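Local coordinates for sterol carrier protein 2 (Thermus thermophilus, PDB 2CX7) that probably binds and carries sterols or other lipids, as a member of the SCP-2 sterol transfer family, at residues W29-A43 against A70-W83. Numbering follows the deposited sequence.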
ATOM      1  N   TRP A  29       5.526  14.216  -0.169  1.00 21.32           N
ATOM      2  CA  TRP A  29       5.992  12.845  -0.029  1.00 19.13           C
ATOM      3  C   TRP A  29       6.924  12.418  -1.157  1.00 16.50           C
ATOM      4  O   TRP A  29       6.683  12.725  -2.314  1.00 17.99           O
ATOM      5  CB  TRP A  29       4.809  11.870  -0.007  1.00 19.41           C
ATOM      6  CG  TRP A  29       5.258  10.437  -0.116  1.00 14.17           C
ATOM      7  CD1 TRP A  29       5.536   9.740  -1.263  1.00 15.91           C
ATOM      8  CD2 TRP A  29       5.600   9.576   0.967  1.00 14.45           C
ATOM      9  NE1 TRP A  29       6.037   8.497  -0.953  1.00 14.54           N
ATOM     10  CE2 TRP A  29       6.086   8.371   0.409  1.00 14.50           C
ATOM     11  CE3 TRP A  29       5.547   9.705   2.362  1.00 19.27           C
ATOM     12  CZ2 TRP A  29       6.516   7.300   1.201  1.00 16.22           C
ATOM     13  CZ3 TRP A  29       5.974   8.643   3.149  1.00 17.21           C
ATOM     14  CH2 TRP A  29       6.452   7.454   2.565  1.00 19.55           C
ATOM     15  N   GLU A  30       7.987  11.707  -0.796  1.00 17.14           N
ATOM     16  CA  GLU A  30       8.927  11.158  -1.770  1.00 18.39           C
ATOM     17  C   GLU A  30       9.313   9.761  -1.303  1.00 19.90           C
ATOM     18  O   GLU A  30       9.573   9.545  -0.123  1.00 25.71           O
ATOM     19  CB  GLU A  30      10.185  12.021  -1.895  1.00 23.58           C
ATOM     20  CG  GLU A  30      10.001  13.302  -2.677  1.00 19.02           C
ATOM     21  CD  GLU A  30      11.228  14.209  -2.595  1.00 23.00           C
ATOM     22  OE1 GLU A  30      12.343  13.694  -2.364  1.00 24.65           O
ATOM     23  OE2 GLU A  30      11.072  15.432  -2.766  1.00 27.88           O
ATOM     24  N   GLY A  31       9.343   8.806  -2.224  1.00 21.47           N
ATOM     25  CA  GLY A  31       9.715   7.459  -1.838  1.00 22.94           C
ATOM     26  C   GLY A  31       8.752   6.403  -2.333  1.00 17.38           C
ATOM     27  O   GLY A  31       7.540   6.625  -2.381  1.00 16.57           O
ATOM     28  N   SER A  32       9.292   5.253  -2.716  1.00 17.99           N
ATOM     29  CA  SER A  32       8.454   4.160  -3.203  1.00 17.04           C
ATOM     30  C   SER A  32       7.877   3.424  -1.998  1.00 15.38           C
ATOM     31  O   SER A  32       8.460   3.437  -0.914  1.00 16.74           O
ATOM     32  CB  SER A  32       9.272   3.205  -4.081  1.00 17.55           C
ATOM     33  OG  SER A  32      10.451   2.768  -3.426  1.00 18.36           O
ATOM     34  N   LEU A  33       6.722   2.798  -2.185  1.00 14.78           N
ATOM     35  CA  LEU A  33       6.072   2.069  -1.103  1.00 12.91           C
ATOM     36  C   LEU A  33       5.586   0.733  -1.618  1.00 15.49           C
ATOM     37  O   LEU A  33       4.889   0.671  -2.636  1.00 16.11           O
ATOM     38  CB  LEU A  33       4.868   2.866  -0.570  1.00 13.35           C
ATOM     39  CG  LEU A  33       3.902   2.170   0.402  1.00 16.33           C
ATOM     40  CD1 LEU A  33       4.597   1.911   1.734  1.00 17.47           C
ATOM     41  CD2 LEU A  33       2.669   3.067   0.630  1.00 15.35           C
ATOM     42  N   ALA A  34       5.951  -0.332  -0.913  1.00 14.58           N
ATOM     43  CA  ALA A  34       5.521  -1.664  -1.293  1.00 12.62           C
ATOM     44  C   ALA A  34       4.536  -2.195  -0.272  1.00 16.79           C
ATOM     45  O   ALA A  34       4.786  -2.144   0.939  1.00 18.02           O
ATOM     46  CB  ALA A  34       6.720  -2.607  -1.394  1.00 15.16           C
ATOM     47  N   LEU A  35       3.405  -2.683  -0.774  1.00 14.00           N
ATOM     48  CA  LEU A  35       2.376  -3.292   0.052  1.00 12.95           C
ATOM     49  C   LEU A  35       2.573  -4.779  -0.246  1.00 14.05           C
ATOM     50  O   LEU A  35       2.203  -5.273  -1.321  1.00 17.67           O
ATOM     51  CB  LEU A  35       0.995  -2.812  -0.383  1.00 15.88           C
ATOM     52  CG  LEU A  35       0.834  -1.290  -0.433  1.00 17.82           C
ATOM     53  CD1 LEU A  35      -0.607  -0.957  -0.784  1.00 19.99           C
ATOM     54  CD2 LEU A  35       1.242  -0.669   0.914  1.00 14.80           C
ATOM     55  N   ALA A  36       3.175  -5.481   0.705  1.00 11.77           N
ATOM     56  CA  ALA A  36       3.512  -6.885   0.527  1.00 11.57           C
ATOM     57  C   ALA A  36       2.638  -7.899   1.260  1.00 12.50           C
ATOM     58  O   ALA A  36       2.295  -7.715   2.431  1.00 13.14           O
ATOM     59  CB  ALA A  36       4.971  -7.095   0.915  1.00 16.52           C
ATOM     60  N   VAL A  37       2.298  -8.965   0.537  1.00 14.09           N
ATOM     61  CA  VAL A  37       1.501 -10.079   1.046  1.00 12.68           C
ATOM     62  C   VAL A  37       2.467 -11.233   1.286  1.00 12.57           C
ATOM     63  O   VAL A  37       3.218 -11.607   0.383  1.00 13.76           O
ATOM     64  CB  VAL A  37       0.434 -10.542   0.008  1.00 16.52           C
ATOM     65  CG1 VAL A  37      -0.330 -11.758   0.545  1.00 12.64           C
ATOM     66  CG2 VAL A  37      -0.535  -9.411  -0.295  1.00 17.16           C
ATOM     67  N   ARG A  38       2.459 -11.782   2.502  1.00 10.65           N
ATOM     68  CA  ARG A  38       3.331 -12.900   2.855  1.00 12.56           C
ATOM     69  C   ARG A  38       2.925 -14.134   2.053  1.00 14.20           C
ATOM     70  O   ARG A  38       1.782 -14.227   1.597  1.00 11.74           O
ATOM     71  CB  ARG A  38       3.200 -13.212   4.347  1.00 11.36           C
ATOM     72  CG  ARG A  38       3.591 -12.056   5.262  1.00 15.38           C
ATOM     73  CD  ARG A  38       3.563 -12.479   6.729  1.00 20.12           C
ATOM     74  NE  ARG A  38       4.081 -11.415   7.584  1.00 18.24           N
ATOM     75  CZ  ARG A  38       3.364 -10.750   8.482  1.00 17.68           C
ATOM     76  NH1 ARG A  38       2.075 -11.035   8.664  1.00 14.11           N
ATOM     77  NH2 ARG A  38       3.937  -9.785   9.182  1.00 15.99           N
ATOM     78  N   PRO A  39       3.855 -15.088   1.857  1.00 12.69           N
ATOM     79  CA  PRO A  39       3.538 -16.310   1.104  1.00 14.80           C
ATOM     80  C   PRO A  39       2.254 -16.952   1.628  1.00 15.19           C
ATOM     81  O   PRO A  39       2.073 -17.124   2.846  1.00 13.09           O
ATOM     82  CB  PRO A  39       4.763 -17.182   1.347  1.00 16.30           C
ATOM     83  CG  PRO A  39       5.868 -16.154   1.355  1.00 17.37           C
ATOM     84  CD  PRO A  39       5.277 -15.078   2.251  1.00 18.15           C
ATOM     85  N   ASP A  40       1.383 -17.325   0.692  1.00 13.34           N
ATOM     86  CA  ASP A  40       0.091 -17.914   1.009  1.00 13.58           C
ATOM     87  C   ASP A  40      -0.299 -18.840  -0.151  1.00 12.97           C
ATOM     88  O   ASP A  40      -1.053 -18.450  -1.041  1.00 13.26           O
ATOM     89  CB  ASP A  40      -0.950 -16.793   1.144  1.00 13.28           C
ATOM     90  CG  ASP A  40      -2.272 -17.266   1.722  1.00 22.80           C
ATOM     91  OD1 ASP A  40      -2.517 -18.490   1.761  1.00 21.66           O
ATOM     92  OD2 ASP A  40      -3.082 -16.397   2.129  1.00 20.36           O
ATOM     93  N   PRO A  41       0.231 -20.070  -0.161  1.00 13.28           N
ATOM     94  CA  PRO A  41      -0.075 -21.040  -1.218  1.00 15.14           C
ATOM     95  C   PRO A  41      -1.585 -21.263  -1.425  1.00 15.76           C
ATOM     96  O   PRO A  41      -2.052 -21.361  -2.563  1.00 16.85           O
ATOM     97  CB  PRO A  41       0.626 -22.307  -0.731  1.00 18.07           C
ATOM     98  CG  PRO A  41       1.808 -21.776   0.021  1.00 21.80           C
ATOM     99  CD  PRO A  41       1.225 -20.605   0.785  1.00 15.83           C
ATOM    100  N   LYS A  42      -2.329 -21.353  -0.324  1.00 17.15           N
ATOM    101  CA  LYS A  42      -3.785 -21.576  -0.368  1.00 22.97           C
ATOM    102  C   LYS A  42      -4.518 -20.471  -1.119  1.00 19.47           C
ATOM    103  O   LYS A  42      -5.606 -20.685  -1.668  1.00 20.99           O
ATOM    104  CB  LYS A  42      -4.357 -21.648   1.050  1.00 25.14           C
ATOM    105  CG  LYS A  42      -3.730 -22.678   1.954  1.00 34.40           C
ATOM    106  CD  LYS A  42      -4.002 -24.072   1.456  1.00 36.63           C
ATOM    107  CE  LYS A  42      -4.085 -25.038   2.618  1.00 38.20           C
ATOM    108  NZ  LYS A  42      -4.396 -26.406   2.142  1.00 42.68           N
ATOM    109  N   ALA A  43      -3.925 -19.284  -1.138  1.00 16.17           N
ATOM    110  CA  ALA A  43      -4.523 -18.138  -1.811  1.00 17.83           C
ATOM    111  C   ALA A  43      -3.969 -17.917  -3.213  1.00 15.67           C
ATOM    112  O   ALA A  43      -4.323 -16.943  -3.871  1.00 20.92           O
ATOM    113  CB  ALA A  43      -4.319 -16.878  -0.970  1.00 18.11           C
ATOM    114  N   ALA A  70       9.641  -7.626  -3.052  1.00 34.05           N
ATOM    115  CA  ALA A  70       9.656  -6.370  -3.797  1.00 36.15           C
ATOM    116  C   ALA A  70      10.544  -5.334  -3.110  1.00 33.62           C
ATOM    117  O   ALA A  70      10.637  -5.294  -1.880  1.00 35.44           O
ATOM    118  CB  ALA A  70       8.238  -5.831  -3.940  1.00 35.17           C
ATOM    119  N   GLU A  71      11.197  -4.498  -3.914  1.00 31.33           N
ATOM    120  CA  GLU A  71      12.081  -3.460  -3.392  1.00 31.73           C
ATOM    121  C   GLU A  71      11.398  -2.094  -3.360  1.00 28.85           C
ATOM    122  O   GLU A  71      10.711  -1.709  -4.307  1.00 29.11           O
ATOM    123  CB  GLU A  71      13.355  -3.357  -4.242  1.00 36.14           C
ATOM    124  CG  GLU A  71      14.182  -4.638  -4.314  1.00 44.25           C
ATOM    125  CD  GLU A  71      13.472  -5.752  -5.068  1.00 49.75           C
ATOM    126  OE1 GLU A  71      13.110  -5.536  -6.246  1.00 54.02           O
ATOM    127  OE2 GLU A  71      13.276  -6.842  -4.486  1.00 52.18           O
ATOM    128  N   ALA A  72      11.596  -1.368  -2.265  1.00 27.83           N
ATOM    129  CA  ALA A  72      11.015  -0.039  -2.110  1.00 26.13           C
ATOM    130  C   ALA A  72      11.643   0.682  -0.924  1.00 26.12           C
ATOM    131  O   ALA A  72      12.319   0.065  -0.100  1.00 25.69           O
ATOM    132  CB  ALA A  72       9.505  -0.151  -1.911  1.00 19.90           C
ATOM    133  N   ASP A  73      11.421   1.991  -0.845  1.00 25.72           N
ATOM    134  CA  ASP A  73      11.939   2.783   0.259  1.00 22.54           C
ATOM    135  C   ASP A  73      11.210   2.395   1.544  1.00 20.59           C
ATOM    136  O   ASP A  73      11.786   2.396   2.626  1.00 23.32           O
ATOM    137  CB  ASP A  73      11.750   4.272  -0.023  1.00 24.83           C
ATOM    138  CG  ASP A  73      12.626   4.756  -1.152  1.00 23.35           C
ATOM    139  OD1 ASP A  73      13.854   4.517  -1.094  1.00 27.09           O
ATOM    140  OD2 ASP A  73      12.093   5.374  -2.093  1.00 24.42           O
ATOM    141  N   PHE A  74       9.927   2.079   1.414  1.00 19.05           N
ATOM    142  CA  PHE A  74       9.137   1.649   2.553  1.00 14.74           C
ATOM    143  C   PHE A  74       8.446   0.354   2.168  1.00 11.59           C
ATOM    144  O   PHE A  74       7.922   0.229   1.064  1.00 15.58           O
ATOM    145  CB  PHE A  74       8.091   2.699   2.932  1.00 12.86           C
ATOM    146  CG  PHE A  74       8.681   3.980   3.452  1.00 17.09           C
ATOM    147  CD1 PHE A  74       9.113   4.968   2.574  1.00 19.41           C
ATOM    148  CD2 PHE A  74       8.816   4.188   4.823  1.00 20.64           C
ATOM    149  CE1 PHE A  74       9.672   6.154   3.055  1.00 21.70           C
ATOM    150  CE2 PHE A  74       9.373   5.364   5.318  1.00 20.01           C
ATOM    151  CZ  PHE A  74       9.802   6.350   4.431  1.00 23.31           C
ATOM    152  N   VAL A  75       8.463  -0.611   3.076  1.00 12.14           N
ATOM    153  CA  VAL A  75       7.824  -1.890   2.831  1.00 15.47           C
ATOM    154  C   VAL A  75       6.935  -2.242   4.011  1.00 14.74           C
ATOM    155  O   VAL A  75       7.393  -2.285   5.157  1.00 13.94           O
ATOM    156  CB  VAL A  75       8.861  -3.011   2.626  1.00 18.03           C
ATOM    157  CG1 VAL A  75       8.159  -4.347   2.445  1.00 17.84           C
ATOM    158  CG2 VAL A  75       9.710  -2.698   1.408  1.00 16.74           C
ATOM    159  N   ILE A  76       5.652  -2.443   3.724  1.00 14.63           N
ATOM    160  CA  ILE A  76       4.677  -2.822   4.744  1.00 12.49           C
ATOM    161  C   ILE A  76       4.167  -4.199   4.343  1.00 12.54           C
ATOM    162  O   ILE A  76       3.546  -4.371   3.290  1.00 16.08           O
ATOM    163  CB  ILE A  76       3.487  -1.863   4.808  1.00 14.13           C
ATOM    164  CG1 ILE A  76       3.970  -0.439   5.097  1.00 15.25           C
ATOM    165  CG2 ILE A  76       2.525  -2.329   5.911  1.00 18.35           C
ATOM    166  CD1 ILE A  76       2.851   0.594   5.149  1.00 17.44           C
ATOM    167  N   GLU A  77       4.424  -5.171   5.203  1.00 12.08           N
ATOM    168  CA  GLU A  77       4.063  -6.562   4.949  1.00 13.37           C
ATOM    169  C   GLU A  77       2.947  -7.057   5.863  1.00 13.07           C
ATOM    170  O   GLU A  77       2.829  -6.612   7.012  1.00 13.77           O
ATOM    171  CB  GLU A  77       5.323  -7.414   5.137  1.00 21.29           C
ATOM    172  CG  GLU A  77       5.117  -8.906   5.180  1.00 25.51           C
ATOM    173  CD  GLU A  77       6.382  -9.619   5.644  1.00 32.61           C
ATOM    174  OE1 GLU A  77       7.382  -9.593   4.896  1.00 28.74           O
ATOM    175  OE2 GLU A  77       6.378 -10.185   6.764  1.00 32.77           O
ATOM    176  N   ALA A  78       2.155  -8.004   5.366  1.00 10.09           N
ATOM    177  CA  ALA A  78       1.052  -8.545   6.150  1.00 10.20           C
ATOM    178  C   ALA A  78       0.490  -9.802   5.509  1.00 13.17           C
ATOM    179  O   ALA A  78       0.788 -10.110   4.345  1.00 13.93           O
ATOM    180  CB  ALA A  78      -0.053  -7.492   6.282  1.00 10.02           C
ATOM    181  N   ASP A  79      -0.304 -10.536   6.285  1.00 14.32           N
ATOM    182  CA  ASP A  79      -0.968 -11.735   5.782  1.00 16.34           C
ATOM    183  C   ASP A  79      -2.054 -11.230   4.835  1.00 16.47           C
ATOM    184  O   ASP A  79      -2.606 -10.146   5.043  1.00 14.84           O
ATOM    185  CB  ASP A  79      -1.649 -12.495   6.920  1.00 19.54           C
ATOM    186  CG  ASP A  79      -0.708 -13.414   7.670  1.00 23.08           C
ATOM    187  OD1 ASP A  79       0.513 -13.179   7.633  1.00 19.36           O
ATOM    188  OD2 ASP A  79      -1.206 -14.370   8.314  1.00 27.47           O
ATOM    189  N   LEU A  80      -2.373 -12.012   3.809  1.00 10.57           N
ATOM    190  CA  LEU A  80      -3.406 -11.615   2.857  1.00 11.85           C
ATOM    191  C   LEU A  80      -4.697 -11.200   3.559  1.00 10.05           C
ATOM    192  O   LEU A  80      -5.285 -10.164   3.233  1.00 14.50           O
ATOM    193  CB  LEU A  80      -3.719 -12.761   1.890  1.00 15.48           C
ATOM    194  CG  LEU A  80      -4.851 -12.466   0.900  1.00 13.96           C
ATOM    195  CD1 LEU A  80      -4.502 -11.222   0.095  1.00 21.92           C
ATOM    196  CD2 LEU A  80      -5.093 -13.669   0.003  1.00 17.62           C
ATOM    197  N   ALA A  81      -5.128 -11.999   4.532  1.00 14.11           N
ATOM    198  CA  ALA A  81      -6.365 -11.720   5.257  1.00 18.84           C
ATOM    199  C   ALA A  81      -6.375 -10.330   5.867  1.00 15.64           C
ATOM    200  O   ALA A  81      -7.403  -9.642   5.855  1.00 14.66           O
ATOM    201  CB  ALA A  81      -6.587 -12.757   6.339  1.00 18.11           C
ATOM    202  N   THR A  82      -5.229  -9.918   6.406  1.00 12.07           N
ATOM    203  CA  THR A  82      -5.101  -8.602   7.003  1.00 11.47           C
ATOM    204  C   THR A  82      -5.265  -7.537   5.934  1.00 13.88           C
ATOM    205  O   THR A  82      -6.023  -6.577   6.118  1.00 15.36           O
ATOM    206  CB  THR A  82      -3.733  -8.438   7.683  1.00 12.98           C
ATOM    207  OG1 THR A  82      -3.594  -9.455   8.679  1.00 15.98           O
ATOM    208  CG2 THR A  82      -3.623  -7.076   8.353  1.00 14.64           C
ATOM    209  N   TRP A  83      -4.568  -7.698   4.813  1.00 10.23           N
ATOM    210  CA  TRP A  83      -4.686  -6.720   3.734  1.00 13.07           C
ATOM    211  C   TRP A  83      -6.123  -6.645   3.227  1.00 16.28           C
ATOM    212  O   TRP A  83      -6.611  -5.564   2.906  1.00 15.63           O
ATOM    213  CB  TRP A  83      -3.746  -7.055   2.569  1.00 12.28           C
ATOM    214  CG  TRP A  83      -2.341  -6.544   2.748  1.00 16.31           C
ATOM    215  CD1 TRP A  83      -1.188  -7.284   2.734  1.00 16.13           C
ATOM    216  CD2 TRP A  83      -1.943  -5.190   2.964  1.00 16.64           C
ATOM    217  NE1 TRP A  83      -0.102  -6.471   2.932  1.00 15.35           N
ATOM    218  CE2 TRP A  83      -0.535  -5.179   3.074  1.00 16.31           C
ATOM    219  CE3 TRP A  83      -2.639  -3.977   3.076  1.00 16.62           C
ATOM    220  CZ2 TRP A  83       0.189  -4.005   3.291  1.00 15.84           C
ATOM    221  CZ3 TRP A  83      -1.916  -2.809   3.295  1.00 18.64           C
ATOM    222  CH2 TRP A  83      -0.515  -2.834   3.399  1.00 19.10           C
TER
HETATM  223  O   HOH W   1      -0.426 -14.012   3.371  1.00 14.83           O
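With its CG anti to the carbonyl carbon (chi1 -61°) and the chain extended from CG to NE, R38 reaches across to E77 in strand 74-78 and to D79, at the N-cap position just before helix 80-86. Its NH1 donates to D79 OD1 at 2.8 Å, the oxygen lying in the guanidinium plane but approached from above its own carboxylate plane. NE pairs with E77 OE2, although that oxygen is less surely placed, and NH2 turns to E103 of the adjoining edge strand. A78 CA lies over one guanidinium face. A leucine here would probably leave D79 OD1 without its donor, E77 with only a long, weak ion pair to K105, and E103 without its salt bridge to this arginine.

Leading up to this network, strands 32-37 and 74-78 run parallel, 13° apart, joined in the regular alternating ladder, as in I76 N to A34 O (2.9 Å). The carbonyl of A36 takes two donors: A78 N of the ladder and W83 NE1 (2.7 Å), the latter from above the carbonyl plane. W83 thus ties helix 80-86 to the strand, its ring held between A78 CB on one face and L35 CB on the other. At the opposite end, D73 N donates to S32 OG while D73 OD2 receives S32 N at 2.9 Å, a reciprocal pair that fixes the entry to strand 74-78. Nearby, W29 CH2 sits 3.5 Å from F74 CE1, over the phenyl face.

The contact illustrates how the central strand 32-37 and its parallel neighbour 74-78 are secured: directional polar bonds close both ends, while an indole N-H uses a strand carbonyl already engaged in the ladder, coupling helix to sheet.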